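Local coordinates for protein adenosine 5'-monophosphoramidase HNT1 (Candida albicans, PDB 6IQ1) that probably hydrolyses adenosine 5'-monophosphoramidates to AMP and an amine or ammonia, working as a homodimeric histidine triad enzyme, at residues I8-I13 / V102-F107. Sequence-based numbering, arbitrary orientation.
With ZN (zinc ion), chain H.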
loop_
_atom_site.group_PDB
_atom_site.type_symbol
_atom_site.label_atom_id
_atom_site.label_comp_id
_atom_site.label_asym_id
_atom_site.label_seq_id
_atom_site.Cartn_x
_atom_site.Cartn_y
_atom_site.Cartn_z
ATOM N N ILE D 8 7.822 7.449 -18.118
ATOM C CA ILE D 8 9.125 7.559 -17.469
ATOM C C ILE D 8 9.475 6.267 -16.740
ATOM O O ILE D 8 10.641 5.859 -16.715
ATOM C CB ILE D 8 9.153 8.794 -16.531
ATOM C CG1 ILE D 8 10.574 9.144 -16.114
ATOM C CG2 ILE D 8 8.342 8.590 -15.256
ATOM C CD1 ILE D 8 11.173 10.224 -16.953
ATOM N N PHE D 9 8.474 5.578 -16.173
ATOM C CA PHE D 9 8.758 4.370 -15.408
ATOM C C PHE D 9 9.075 3.193 -16.329
ATOM O O PHE D 9 9.968 2.392 -16.028
ATOM C CB PHE D 9 7.593 4.060 -14.463
ATOM C CG PHE D 9 7.585 4.916 -13.219
ATOM C CD1 PHE D 9 8.592 5.850 -12.997
ATOM C CD2 PHE D 9 6.562 4.802 -12.277
ATOM C CE1 PHE D 9 8.587 6.647 -11.861
ATOM C CE2 PHE D 9 6.537 5.598 -11.127
ATOM C CZ PHE D 9 7.553 6.521 -10.920
ATOM N N CYS D 10 8.365 3.073 -17.456
ATOM C CA CYS D 10 8.771 2.122 -18.493
ATOM C C CYS D 10 10.187 2.410 -19.001
ATOM O O CYS D 10 11.008 1.495 -19.123
ATOM C CB CYS D 10 7.772 2.147 -19.646
ATOM S SG CYS D 10 6.251 1.248 -19.311
ATOM N N LYS D 11 10.494 3.680 -19.309
ATOM C CA LYS D 11 11.843 4.010 -19.762
ATOM C C LYS D 11 12.878 3.675 -18.692
ATOM O O LYS D 11 13.976 3.199 -19.009
ATOM C CB LYS D 11 11.943 5.491 -20.133
ATOM C CG LYS D 11 11.307 5.912 -21.454
ATOM C CD LYS D 11 11.038 7.430 -21.431
ATOM C CE LYS D 11 10.433 7.952 -22.728
ATOM N NZ LYS D 11 9.570 9.148 -22.465
ATOM N N ILE D 12 12.556 3.927 -17.416
ATOM C CA ILE D 12 13.487 3.613 -16.334
ATOM C C ILE D 12 13.744 2.108 -16.266
ATOM O O ILE D 12 14.889 1.669 -16.080
ATOM C CB ILE D 12 12.960 4.153 -14.993
ATOM C CG1 ILE D 12 13.329 5.624 -14.796
ATOM C CG2 ILE D 12 13.501 3.329 -13.823
ATOM C CD1 ILE D 12 12.595 6.294 -13.615
ATOM N N ILE D 13 12.682 1.296 -16.407
ATOM C CA ILE D 13 12.841 -0.161 -16.434
ATOM C C ILE D 13 13.785 -0.573 -17.564
ATOM O O ILE D 13 14.746 -1.319 -17.350
ATOM C CB ILE D 13 11.465 -0.852 -16.552
ATOM C CG1 ILE D 13 10.676 -0.764 -15.246
ATOM C CG2 ILE D 13 11.606 -2.308 -16.894
ATOM C CD1 ILE D 13 9.238 -1.156 -15.413
ATOM N N VAL D 102 2.445 10.091 -11.901
ATOM C CA VAL D 102 2.897 9.233 -12.998
ATOM C C VAL D 102 1.924 8.071 -13.138
ATOM O O VAL D 102 1.674 7.341 -12.170
ATOM C CB VAL D 102 4.325 8.717 -12.745
ATOM C CG1 VAL D 102 4.739 7.695 -13.809
ATOM C CG2 VAL D 102 5.314 9.860 -12.679
ATOM N N ASP D 103 1.392 7.882 -14.345
ATOM C CA ASP D 103 0.357 6.881 -14.624
ATOM C C ASP D 103 0.921 5.482 -14.902
ATOM O O ASP D 103 0.497 4.797 -15.840
ATOM C CB ASP D 103 -0.508 7.370 -15.779
ATOM C CG ASP D 103 -1.216 8.686 -15.454
ATOM O OD1 ASP D 103 -1.764 8.821 -14.327
ATOM O OD2 ASP D 103 -1.205 9.597 -16.314
ATOM N N HIS D 104 1.880 5.051 -14.081
ATOM C CA HIS D 104 2.343 3.668 -13.987
ATOM C C HIS D 104 2.338 3.293 -12.506
ATOM O O HIS D 104 2.973 3.973 -11.693
ATOM C CB HIS D 104 3.743 3.531 -14.591
ATOM C CG HIS D 104 4.279 2.130 -14.617
ATOM N ND1 HIS D 104 4.741 1.532 -15.772
ATOM C CD2 HIS D 104 4.478 1.226 -13.627
ATOM C CE1 HIS D 104 5.181 0.316 -15.498
ATOM N NE2 HIS D 104 5.036 0.106 -14.203
ATOM N N VAL D 105 1.601 2.234 -12.161
ATOM C CA VAL D 105 1.461 1.809 -10.772
ATOM C C VAL D 105 2.819 1.788 -10.091
ATOM O O VAL D 105 3.759 1.145 -10.566
ATOM C CB VAL D 105 0.783 0.425 -10.708
ATOM C CG1 VAL D 105 0.848 -0.183 -9.280
ATOM C CG2 VAL D 105 -0.644 0.538 -11.179
ATOM N N HIS D 106 2.929 2.499 -8.974
ATOM C CA HIS D 106 4.144 2.475 -8.174
ATOM C C HIS D 106 3.770 2.488 -6.703
ATOM O O HIS D 106 2.886 3.243 -6.286
ATOM C CB HIS D 106 5.096 3.648 -8.484
ATOM C CG HIS D 106 4.452 5.002 -8.459
ATOM N ND1 HIS D 106 3.464 5.378 -9.344
ATOM C CD2 HIS D 106 4.694 6.087 -7.682
ATOM C CE1 HIS D 106 3.105 6.628 -9.094
ATOM N NE2 HIS D 106 3.837 7.081 -8.091
ATOM N N PHE D 107 4.447 1.652 -5.934
ATOM C CA PHE D 107 4.289 1.596 -4.496
ATOM C C PHE D 107 5.400 2.399 -3.834
ATOM O O PHE D 107 6.556 2.343 -4.266
ATOM C CB PHE D 107 4.320 0.130 -4.035
ATOM C CG PHE D 107 3.048 -0.617 -4.326
ATOM C CD1 PHE D 107 2.815 -1.151 -5.578
ATOM C CD2 PHE D 107 2.071 -0.768 -3.343
ATOM C CE1 PHE D 107 1.633 -1.830 -5.849
ATOM C CE2 PHE D 107 0.897 -1.446 -3.600
ATOM C CZ PHE D 107 0.669 -1.970 -4.852
HETATM ZN ZN ZN H . 4.888 2.583 -17.740
#
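F9 and C10 of the short N-terminal helix meet the loop that leads into strand 107-112, at V102 and the triad histidines H104 and H106, in a contact that combines a shared zinc site with aromatic and CH-pi packing. C10 SG (2.5 Å) and H104 ND1 (2.2 Å) both bind the zinc ion, which C7 and H49 complete as a Cys2His2 site, tying helix to loop. H104 reaches the metal with CG anti to its backbone N (chi1 -177°), while its NE2 hydrogen-bonds to P46 O; with both ring nitrogens engaged, the imidazole has little freedom to turn. Beside the metal, F9 CB lies over one face of that imidazole, 3.8 Å from H104 CG. Further out, the phenyl ring makes a T-shaped pair with H106, its CE2 pointing at the imidazole face 3.4 Å from H106 CG, the planes at 80°. V102 CG1 makes a CH-pi contact over one phenyl face, 3.9 Å from the F9 ring centroid, and also meets I8 CG2. H106, probably the histidine that carries AMP in the covalent intermediate, donates from ND1 to H104 O (2.8 Å, 157°), which would help set its rotation. Strand 42-46 backs this cluster: L43 and I45 touch F9, I45 also packs on I13 and H106, and the loop runs on into neighbouring strand 107-112.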